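Side-chain contacts in EchA1_1 (Mycobacterium avium subsp. paratuberculosis, PDB 3R9T), which probably catalyses the reversible hydration of enoyl-CoA thioesters to 3-hydroxyacyl-CoA as a member of the enoyl-CoA hydratase/isomerase family, with a likely role in fatty acid metabolism: residues Pro9-Glu14 / Ile39-Ala44; Gly17-Ile22 / Ala195-Ala200; Val126-Asp129 / Gln133-Leu136. All blocks are in the same frame, centred on the assembly; numbering follows the deposited sequence.

Contact 1: residues Pro9-Glu14 / Ile39-Ala44; sequences PGALAE and IGVGDA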
ATOM      1  N   PRO B   9       6.226 -15.484 -35.357  1.00 51.79           N
ATOM      2  CA  PRO B   9       5.313 -14.549 -34.730  1.00 49.63           C
ATOM      3  C   PRO B   9       5.958 -13.832 -33.559  1.00 47.03           C
ATOM      4  O   PRO B   9       6.948 -14.308 -33.000  1.00 46.75           O
ATOM      5  CB  PRO B   9       4.171 -15.444 -34.257  1.00 49.47           C
ATOM      6  CG  PRO B   9       4.779 -16.761 -34.080  1.00 50.48           C
ATOM      7  CD  PRO B   9       5.862 -16.881 -35.073  1.00 51.80           C
ATOM      8  N   GLY B  10       5.391 -12.685 -33.213  1.00 44.26           N
ATOM      9  CA  GLY B  10       5.921 -11.847 -32.151  1.00 41.79           C
ATOM     10  C   GLY B  10       5.890 -12.514 -30.794  1.00 39.46           C
ATOM     11  O   GLY B  10       6.712 -12.199 -29.936  1.00 38.51           O
ATOM     12  N   ALA B  11       4.936 -13.419 -30.594  1.00 37.41           N
ATOM     13  CA  ALA B  11       4.857 -14.196 -29.367  1.00 36.11           C
ATOM     14  C   ALA B  11       4.384 -15.603 -29.683  1.00 35.95           C
ATOM     15  O   ALA B  11       3.533 -15.792 -30.548  1.00 36.35           O
ATOM     16  CB  ALA B  11       3.910 -13.529 -28.379  1.00 34.92           C
ATOM     17  N   LEU B  12       4.944 -16.580 -28.980  1.00 35.45           N
ATOM     18  CA  LEU B  12       4.532 -17.976 -29.093  1.00 35.99           C
ATOM     19  C   LEU B  12       3.630 -18.315 -27.916  1.00 35.13           C
ATOM     20  O   LEU B  12       3.717 -17.685 -26.860  1.00 34.29           O
ATOM     21  CB  LEU B  12       5.757 -18.899 -29.082  1.00 36.75           C
ATOM     22  CG  LEU B  12       6.851 -18.616 -30.117  1.00 38.43           C
ATOM     23  CD1 LEU B  12       8.123 -19.409 -29.806  1.00 39.58           C
ATOM     24  CD2 LEU B  12       6.345 -18.925 -31.520  1.00 40.29           C
ATOM     25  N   ALA B  13       2.748 -19.289 -28.106  1.00 35.17           N
ATOM     26  CA  ALA B  13       1.974 -19.843 -27.005  1.00 35.27           C
ATOM     27  C   ALA B  13       2.113 -21.349 -27.059  1.00 36.59           C
ATOM     28  O   ALA B  13       2.048 -21.945 -28.138  1.00 36.48           O
ATOM     29  CB  ALA B  13       0.517 -19.434 -27.090  1.00 35.40           C
ATOM     30  N   GLU B  14       2.352 -21.944 -25.895  1.00 36.95           N
ATOM     31  CA  GLU B  14       2.499 -23.385 -25.768  1.00 39.00           C
ATOM     32  C   GLU B  14       1.838 -23.816 -24.461  1.00 39.01           C
ATOM     33  O   GLU B  14       1.627 -22.993 -23.570  1.00 37.67           O
ATOM     34  CB  GLU B  14       3.984 -23.780 -25.844  1.00 39.73           C
ATOM     35  CG  GLU B  14       4.830 -23.539 -24.607  1.00 41.38           C
ATOM     36  CD  GLU B  14       6.211 -24.163 -24.736  1.00 44.75           C
ATOM     37  OE1 GLU B  14       6.906 -23.901 -25.743  1.00 46.95           O
ATOM     38  OE2 GLU B  14       6.600 -24.927 -23.831  1.00 46.63           O
ATOM     39  N   ILE B  39      -0.161  -8.786 -30.636  1.00 25.18           N
ATOM     40  CA  ILE B  39      -1.089  -9.730 -31.248  1.00 25.43           C
ATOM     41  C   ILE B  39      -0.937 -11.116 -30.653  1.00 25.06           C
ATOM     42  O   ILE B  39      -1.925 -11.752 -30.278  1.00 24.58           O
ATOM     43  CB  ILE B  39      -0.888  -9.782 -32.773  1.00 26.85           C
ATOM     44  CG1 ILE B  39      -1.452  -8.508 -33.396  1.00 27.94           C
ATOM     45  CG2 ILE B  39      -1.570 -11.003 -33.378  1.00 26.77           C
ATOM     46  CD1 ILE B  39      -0.975  -8.242 -34.828  1.00 31.26           C
ATOM     47  N   GLY B  40       0.304 -11.573 -30.565  1.00 24.45           N
ATOM     48  CA  GLY B  40       0.601 -12.891 -30.031  1.00 24.59           C
ATOM     49  C   GLY B  40       0.195 -13.049 -28.581  1.00 23.54           C
ATOM     50  O   GLY B  40      -0.407 -14.046 -28.194  1.00 23.47           O
ATOM     51  N   VAL B  41       0.547 -12.061 -27.773  1.00 22.88           N
ATOM     52  CA  VAL B  41       0.274 -12.113 -26.345  1.00 21.94           C
ATOM     53  C   VAL B  41      -1.229 -11.967 -26.061  1.00 21.55           C
ATOM     54  O   VAL B  41      -1.828 -12.759 -25.309  1.00 21.35           O
ATOM     55  CB  VAL B  41       1.113 -11.047 -25.597  1.00 21.04           C
ATOM     56  CG1 VAL B  41       0.619 -10.892 -24.141  1.00 20.95           C
ATOM     57  CG2 VAL B  41       2.634 -11.385 -25.663  1.00 21.66           C
ATOM     58  N   GLY B  42      -1.837 -10.960 -26.678  1.00 21.69           N
ATOM     59  CA  GLY B  42      -3.245 -10.673 -26.491  1.00 22.24           C
ATOM     60  C   GLY B  42      -4.137 -11.818 -26.930  1.00 23.07           C
ATOM     61  O   GLY B  42      -5.042 -12.207 -26.210  1.00 22.91           O
ATOM     62  N   ASP B  43      -3.895 -12.383 -28.107  1.00 24.51           N
ATOM     63  CA  ASP B  43      -4.718 -13.513 -28.554  1.00 25.40           C
ATOM     64  C   ASP B  43      -4.575 -14.740 -27.627  1.00 25.43           C
ATOM     65  O   ASP B  43      -5.561 -15.412 -27.327  1.00 25.51           O
ATOM     66  CB  ASP B  43      -4.394 -13.890 -30.007  1.00 26.83           C
ATOM     67  CG  ASP B  43      -4.805 -12.816 -31.013  1.00 28.09           C
ATOM     68  OD1 ASP B  43      -5.510 -11.847 -30.655  1.00 29.76           O
ATOM     69  OD2 ASP B  43      -4.413 -12.961 -32.190  1.00 31.86           O
ATOM     70  N   ALA B  44      -3.350 -15.012 -27.175  1.00 25.44           N
ATOM     71  CA  ALA B  44      -3.069 -16.149 -26.281  1.00 25.90           C
ATOM     72  C   ALA B  44      -3.762 -15.968 -24.934  1.00 25.57           C
ATOM     73  O   ALA B  44      -4.353 -16.902 -24.391  1.00 26.50           O
ATOM     74  CB  ALA B  44      -1.563 -16.320 -26.087  1.00 25.94           C
TER
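Ala-11 and Ala-13, on the first strand of the crotonase fold, direct their CB atoms at Gly-40, Val-41 and Ala-44 of helix 35-50. This is a strand-on-helix layer at the edge of the main sheet: strand 11-16 is an outermost strand, hairpin-paired with 19-24. The short strand and helix axes run 30° apart in the same sense and approach to 7.1 Å, a close spacing consistent with the glycine and alanines that meet there. At Gly-40, which carries no side chain, the backbones come nearest, its CA lying 4.5 Å from the CA of Ala-11. The methyl of Ala-11 sits over the backbone of the helix, with CB 3.8 Å from Gly-40 C, and also meets the side of Val-41. There the isopropyl group is turned so that CG1 stands anti to the backbone N (chi1 168°) while CG2 lies beside that nitrogen, on the side of the approaching alanine; Ala-11 CB to Val-41 CG2 is 3.7 Å. Between the two alanines the CB bond of Leu-12 points away from the helix, as expected in an extended chain. Val-41 and Ala-44 also touch Ile-22 of the adjoining strand 19-24, and Asp-43 OD1 is hydrogen-bonded to His-84 NE2. No hydrogen bond joins the two segments; one helical turn beyond Gly-40 the contact closes methyl to methyl, Ala-13 CB lying 3.9 Å from Ala-44 CB.

Contact 2: residues Gly17-Ile22 / Ala195-Ala200; sequences GNVMVI and AALALA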
ATOM      1  N   GLY B  17       0.926 -28.879 -19.675  1.00 38.59           N
ATOM      2  CA  GLY B  17      -0.213 -29.367 -18.899  1.00 37.82           C
ATOM      3  C   GLY B  17      -1.339 -28.343 -18.901  1.00 36.48           C
ATOM      4  O   GLY B  17      -1.787 -27.934 -19.972  1.00 36.62           O
ATOM      5  N   ASN B  18      -1.764 -27.894 -17.714  1.00 34.76           N
ATOM      6  CA  ASN B  18      -2.844 -26.892 -17.593  1.00 33.15           C
ATOM      7  C   ASN B  18      -2.383 -25.428 -17.516  1.00 31.69           C
ATOM      8  O   ASN B  18      -3.176 -24.538 -17.177  1.00 31.72           O
ATOM      9  CB  ASN B  18      -3.765 -27.204 -16.407  1.00 32.83           C
ATOM     10  CG  ASN B  18      -3.042 -27.201 -15.053  1.00 32.21           C
ATOM     11  OD1 ASN B  18      -1.938 -26.671 -14.905  1.00 30.64           O
ATOM     12  ND2 ASN B  18      -3.685 -27.798 -14.056  1.00 32.38           N
ATOM     13  N   VAL B  19      -1.108 -25.196 -17.831  1.00 30.59           N
ATOM     14  CA  VAL B  19      -0.531 -23.850 -17.861  1.00 28.96           C
ATOM     15  C   VAL B  19      -0.264 -23.482 -19.299  1.00 28.63           C
ATOM     16  O   VAL B  19       0.333 -24.259 -20.046  1.00 29.07           O
ATOM     17  CB  VAL B  19       0.828 -23.762 -17.112  1.00 28.52           C
ATOM     18  CG1 VAL B  19       1.392 -22.328 -17.156  1.00 27.90           C
ATOM     19  CG2 VAL B  19       0.682 -24.228 -15.681  1.00 27.16           C
ATOM     20  N   MET B  20      -0.711 -22.304 -19.699  1.00 27.77           N
ATOM     21  CA  MET B  20      -0.299 -21.775 -20.974  1.00 27.51           C
ATOM     22  C   MET B  20       0.936 -20.950 -20.744  1.00 26.19           C
ATOM     23  O   MET B  20       0.932 -20.042 -19.907  1.00 25.70           O
ATOM     24  CB  MET B  20      -1.374 -20.903 -21.586  1.00 27.76           C
ATOM     25  CG  MET B  20      -0.943 -20.279 -22.884  1.00 30.08           C
ATOM     26  SD  MET B  20      -2.133 -19.094 -23.506  1.00 32.38           S
ATOM     27  CE  MET B  20      -3.298 -20.219 -24.298  1.00 33.58           C
ATOM     28  N   VAL B  21       1.978 -21.252 -21.505  1.00 25.06           N
ATOM     29  CA  VAL B  21       3.199 -20.472 -21.476  1.00 24.83           C
ATOM     30  C   VAL B  21       3.247 -19.597 -22.726  1.00 24.74           C
ATOM     31  O   VAL B  21       3.235 -20.102 -23.862  1.00 25.40           O
ATOM     32  CB  VAL B  21       4.442 -21.378 -21.416  1.00 25.10           C
ATOM     33  CG1 VAL B  21       5.727 -20.558 -21.480  1.00 25.12           C
ATOM     34  CG2 VAL B  21       4.407 -22.245 -20.168  1.00 24.98           C
ATOM     35  N   ILE B  22       3.297 -18.286 -22.501  1.00 23.76           N
ATOM     36  CA  ILE B  22       3.390 -17.290 -23.565  1.00 23.11           C
ATOM     37  C   ILE B  22       4.806 -16.726 -23.598  1.00 23.46           C
ATOM     38  O   ILE B  22       5.277 -16.189 -22.594  1.00 22.06           O
ATOM     39  CB  ILE B  22       2.415 -16.114 -23.305  1.00 22.22           C
ATOM     40  CG1 ILE B  22       0.985 -16.621 -23.196  1.00 22.51           C
ATOM     41  CG2 ILE B  22       2.507 -15.057 -24.407  1.00 23.43           C
ATOM     42  CD1 ILE B  22      -0.055 -15.513 -22.930  1.00 23.76           C
ATOM     43  N   ALA B 195      10.715 -22.544 -12.268  1.00 24.83           N
ATOM     44  CA  ALA B 195      10.263 -21.964 -11.009  1.00 23.78           C
ATOM     45  C   ALA B 195       8.855 -21.399 -11.151  1.00 22.62           C
ATOM     46  O   ALA B 195       8.010 -21.561 -10.258  1.00 22.80           O
ATOM     47  CB  ALA B 195      11.224 -20.882 -10.559  1.00 23.06           C
ATOM     48  N   ALA B 196       8.587 -20.746 -12.277  1.00 21.70           N
ATOM     49  CA  ALA B 196       7.252 -20.186 -12.509  1.00 21.25           C
ATOM     50  C   ALA B 196       6.191 -21.278 -12.679  1.00 21.33           C
ATOM     51  O   ALA B 196       5.069 -21.128 -12.223  1.00 20.71           O
ATOM     52  CB  ALA B 196       7.258 -19.257 -13.719  1.00 20.56           C
ATOM     53  N   LEU B 197       6.525 -22.357 -13.370  1.00 21.78           N
ATOM     54  CA  LEU B 197       5.601 -23.485 -13.499  1.00 22.59           C
ATOM     55  C   LEU B 197       5.313 -24.129 -12.138  1.00 23.52           C
ATOM     56  O   LEU B 197       4.192 -24.591 -11.886  1.00 23.44           O
ATOM     57  CB  LEU B 197       6.159 -24.522 -14.475  1.00 22.99           C
ATOM     58  CG  LEU B 197       6.152 -24.074 -15.942  1.00 23.16           C
ATOM     59  CD1 LEU B 197       6.891 -25.123 -16.793  1.00 27.16           C
ATOM     60  CD2 LEU B 197       4.745 -23.820 -16.485  1.00 24.10           C
ATOM     61  N   ALA B 198       6.314 -24.160 -11.257  1.00 23.97           N
ATOM     62  CA  ALA B 198       6.107 -24.700  -9.914  1.00 24.50           C
ATOM     63  C   ALA B 198       5.145 -23.805  -9.109  1.00 23.98           C
ATOM     64  O   ALA B 198       4.265 -24.300  -8.394  1.00 24.13           O
ATOM     65  CB  ALA B 198       7.434 -24.848  -9.184  1.00 25.28           C
ATOM     66  N   LEU B 199       5.325 -22.489  -9.221  1.00 23.57           N
ATOM     67  CA  LEU B 199       4.403 -21.547  -8.583  1.00 23.37           C
ATOM     68  C   LEU B 199       2.994 -21.696  -9.184  1.00 22.86           C
ATOM     69  O   LEU B 199       1.995 -21.713  -8.456  1.00 23.00           O
ATOM     70  CB  LEU B 199       4.901 -20.107  -8.733  1.00 23.56           C
ATOM     71  CG  LEU B 199       4.046 -19.005  -8.093  1.00 22.80           C
ATOM     72  CD1 LEU B 199       3.841 -19.296  -6.584  1.00 24.20           C
ATOM     73  CD2 LEU B 199       4.701 -17.647  -8.295  1.00 22.91           C
ATOM     74  N   ALA B 200       2.905 -21.818 -10.505  1.00 21.80           N
ATOM     75  CA  ALA B 200       1.612 -22.052 -11.143  1.00 22.26           C
ATOM     76  C   ALA B 200       0.927 -23.282 -10.547  1.00 23.34           C
ATOM     77  O   ALA B 200      -0.287 -23.264 -10.275  1.00 22.63           O
ATOM     78  CB  ALA B 200       1.762 -22.222 -12.646  1.00 22.83           C
TER
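Val-19 and Leu-197 meet in a strand-on-helix layer in which helix 192-204 covers one face of the main sheet of the crotonase fold. The axes of 19-22 and 195-200 pass 10.2 Å apart, near antiparallel at 148°, so side chains rather than backbones bridge the gap. The CB bond of Leu-197 is not aimed at the strand, but the end of the side chain turns to it. Its CG stands anti to the carbonyl carbon (chi1 -71°), and with CD1 extended away from CA (chi2 173°) it is the other branch, CD2, that meets the strand. This one methyl touches two valines: it lies 3.7 Å from Val-19 CG1 and 4.0 Å from Val-21 CG2, its side chain passing Val-19 at a slant and Val-21 at about a right angle. Both valines hold CG1 anti to the backbone N, which sets CG2 beside that nitrogen in each, yet Leu-197 uses different branches of the two as its nearest partners. Met-20, between them, directs its CB bond away and packs on helix 35-50 beneath the opposite face of the strand. Around the contact, Val-19 and Ala-196 both rest on Val-58 of the adjacent strand, while Leu-197 also touches Arg-16. Everything that crosses between the segments is apolar. The second branch of Val-19 takes up a further helix residue, CG2 lying 3.8 Å from Ala-200 CB.

Contact 3: residues Val126-Asp129 / Gln133-Leu136; sequences VVAD and QFGL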
ATOM      1  N   VAL B 126       5.233 -12.551  -9.874  1.00 14.84           N
ATOM      2  CA  VAL B 126       6.506 -12.456 -10.603  1.00 15.70           C
ATOM      3  C   VAL B 126       7.592 -13.334  -9.972  1.00 16.19           C
ATOM      4  O   VAL B 126       7.878 -13.214  -8.791  1.00 15.54           O
ATOM      5  CB  VAL B 126       7.045 -11.005 -10.653  1.00 15.48           C
ATOM      6  CG1 VAL B 126       8.233 -10.920 -11.568  1.00 15.54           C
ATOM      7  CG2 VAL B 126       5.938 -10.027 -11.129  1.00 16.61           C
ATOM      8  N   VAL B 127       8.206 -14.169 -10.804  1.00 17.18           N
ATOM      9  CA  VAL B 127       9.424 -14.901 -10.468  1.00 18.81           C
ATOM     10  C   VAL B 127      10.539 -14.364 -11.378  1.00 18.81           C
ATOM     11  O   VAL B 127      10.335 -14.238 -12.592  1.00 19.21           O
ATOM     12  CB  VAL B 127       9.200 -16.393 -10.698  1.00 19.68           C
ATOM     13  CG1 VAL B 127      10.455 -17.215 -10.356  1.00 22.15           C
ATOM     14  CG2 VAL B 127       7.996 -16.850  -9.885  1.00 21.57           C
ATOM     15  N   ALA B 128      11.699 -14.035 -10.809  1.00 19.25           N
ATOM     16  CA  ALA B 128      12.789 -13.452 -11.594  1.00 19.99           C
ATOM     17  C   ALA B 128      14.099 -14.205 -11.447  1.00 21.21           C
ATOM     18  O   ALA B 128      14.492 -14.567 -10.350  1.00 20.92           O
ATOM     19  CB  ALA B 128      13.006 -12.018 -11.194  1.00 19.96           C
ATOM     20  N   ASP B 129      14.762 -14.407 -12.579  1.00 22.75           N
ATOM     21  CA  ASP B 129      16.175 -14.762 -12.646  1.00 24.83           C
ATOM     22  C   ASP B 129      16.980 -13.736 -11.822  1.00 25.43           C
ATOM     23  O   ASP B 129      16.711 -12.532 -11.889  1.00 26.01           O
ATOM     24  CB  ASP B 129      16.569 -14.732 -14.130  1.00 25.39           C
ATOM     25  CG  ASP B 129      17.928 -15.331 -14.407  1.00 28.19           C
ATOM     26  OD1 ASP B 129      18.935 -14.774 -13.918  1.00 29.89           O
ATOM     27  OD2 ASP B 129      17.984 -16.331 -15.158  1.00 30.03           O
ATOM     28  N   GLN B 133      16.978  -7.188 -14.117  1.00 25.94           N
ATOM     29  CA  GLN B 133      16.966  -5.806 -13.689  1.00 26.62           C
ATOM     30  C   GLN B 133      15.610  -5.179 -14.046  1.00 25.06           C
ATOM     31  O   GLN B 133      15.083  -5.381 -15.145  1.00 25.54           O
ATOM     32  CB  GLN B 133      18.091  -5.070 -14.413  1.00 28.33           C
ATOM     33  CG  GLN B 133      18.326  -3.666 -13.941  1.00 31.59           C
ATOM     34  CD  GLN B 133      19.595  -3.057 -14.526  1.00 34.83           C
ATOM     35  OE1 GLN B 133      19.661  -2.761 -15.717  1.00 38.27           O
ATOM     36  NE2 GLN B 133      20.601  -2.855 -13.683  1.00 37.17           N
ATOM     37  N   PHE B 134      15.053  -4.423 -13.105  1.00 23.53           N
ATOM     38  CA  PHE B 134      13.776  -3.748 -13.281  1.00 22.32           C
ATOM     39  C   PHE B 134      14.001  -2.250 -13.279  1.00 22.03           C
ATOM     40  O   PHE B 134      15.085  -1.787 -12.927  1.00 22.69           O
ATOM     41  CB  PHE B 134      12.820  -4.122 -12.160  1.00 21.60           C
ATOM     42  CG  PHE B 134      12.468  -5.578 -12.149  1.00 20.93           C
ATOM     43  CD1 PHE B 134      11.396  -6.046 -12.890  1.00 21.83           C
ATOM     44  CD2 PHE B 134      13.236  -6.487 -11.451  1.00 21.61           C
ATOM     45  CE1 PHE B 134      11.074  -7.398 -12.928  1.00 21.98           C
ATOM     46  CE2 PHE B 134      12.905  -7.852 -11.470  1.00 22.50           C
ATOM     47  CZ  PHE B 134      11.827  -8.302 -12.202  1.00 22.77           C
ATOM     48  N   GLY B 135      12.984  -1.500 -13.686  1.00 20.86           N
ATOM     49  CA  GLY B 135      13.063  -0.032 -13.634  1.00 20.04           C
ATOM     50  C   GLY B 135      12.143   0.623 -14.636  1.00 19.80           C
ATOM     51  O   GLY B 135      11.576  -0.051 -15.513  1.00 19.38           O
ATOM     52  N   LEU B 136      11.991   1.938 -14.487  1.00 19.50           N
ATOM     53  CA  LEU B 136      11.157   2.768 -15.372  1.00 19.77           C
ATOM     54  C   LEU B 136      11.981   3.962 -15.857  1.00 21.35           C
ATOM     55  O   LEU B 136      11.811   5.089 -15.383  1.00 22.14           O
ATOM     56  CB  LEU B 136       9.879   3.244 -14.679  1.00 19.08           C
ATOM     57  CG  LEU B 136       8.934   2.134 -14.193  1.00 19.20           C
ATOM     58  CD1 LEU B 136       7.841   2.747 -13.300  1.00 19.63           C
ATOM     59  CD2 LEU B 136       8.362   1.353 -15.371  1.00 18.97           C
TER
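Phe-134 bridges two sheets of the crotonase fold by presenting the far end of its ring to Ala-128 and Val-126. Strand 125-129 belongs to the main sheet and strand 133-135 to a small three-stranded one, so the two chain neighbours do not pair as a hairpin. The evidence is direct: no hydrogen bond crosses, and the closest CA atoms, those of Ala-128 and Gln-133, stand 9.0 Å apart. The ring of Phe-134 spans the separation between the strands. With CG anti to the carbonyl carbon (chi1 -64°) and the ring plane standing nearly square to the plane through CA, CB and CG (chi2 -88°), Phe-134 carries CZ forward to the strand.

The tighter side is at Ala-128. Its methyl meets the ring edge-on, near the ring plane, and CB is shared between two ring atoms, 4.0 Å from Phe-134 CZ and 4.2 Å from Phe-134 CE2. The looser side is at Val-126, two residues earlier on the same face of the strand: CG1 approaches obliquely and comes only to 4.5 Å from Phe-134 CZ. This looseness is not exposure, since all three touching residues are buried. The solvent side is at Gln-133, which is partly exposed and whose CB bond points away from strand 126-129.

Ile-183 and Val-108 of strand 104-108 each touch Val-126, Ala-128 and Phe-134, while helix 115-122 adds Ala-120 against Val-126 and Thr-117 against Phe-134. Lys-160 of the second subunit also packs on Val-126, bringing the contact to the edge of a subunit interface. On the reverse face of strand 125-129, Val-127 packs against Val-192, Ala-195 and Leu-199 of helix 192-204.

In the fold
All three contacts reach the main sheet and rely on apolar touches, with no hydrogen bond across any of them. All three are buried contacts; contact 1, at the sheet's edge, has Ala-13 exposed, contact 2 has Leu-197 partly exposed, and contact 3 is buried throughout. Contacts 1 and 2 meet directly: strands 11-16 and 19-24 are neighbours, joined by a probable hydrogen bond from Val-21 N to Glu-14 O at 2.7 Å, and strand 19-24 is packed between helices 35-50 and 192-204. The latter helix also links contacts 2 and 3. Contact 1 is made largely by glycine and alanine, contact 2 by leucine and valine with one alanine, and contact 3 by the Phe-134 ring against alanine and valine.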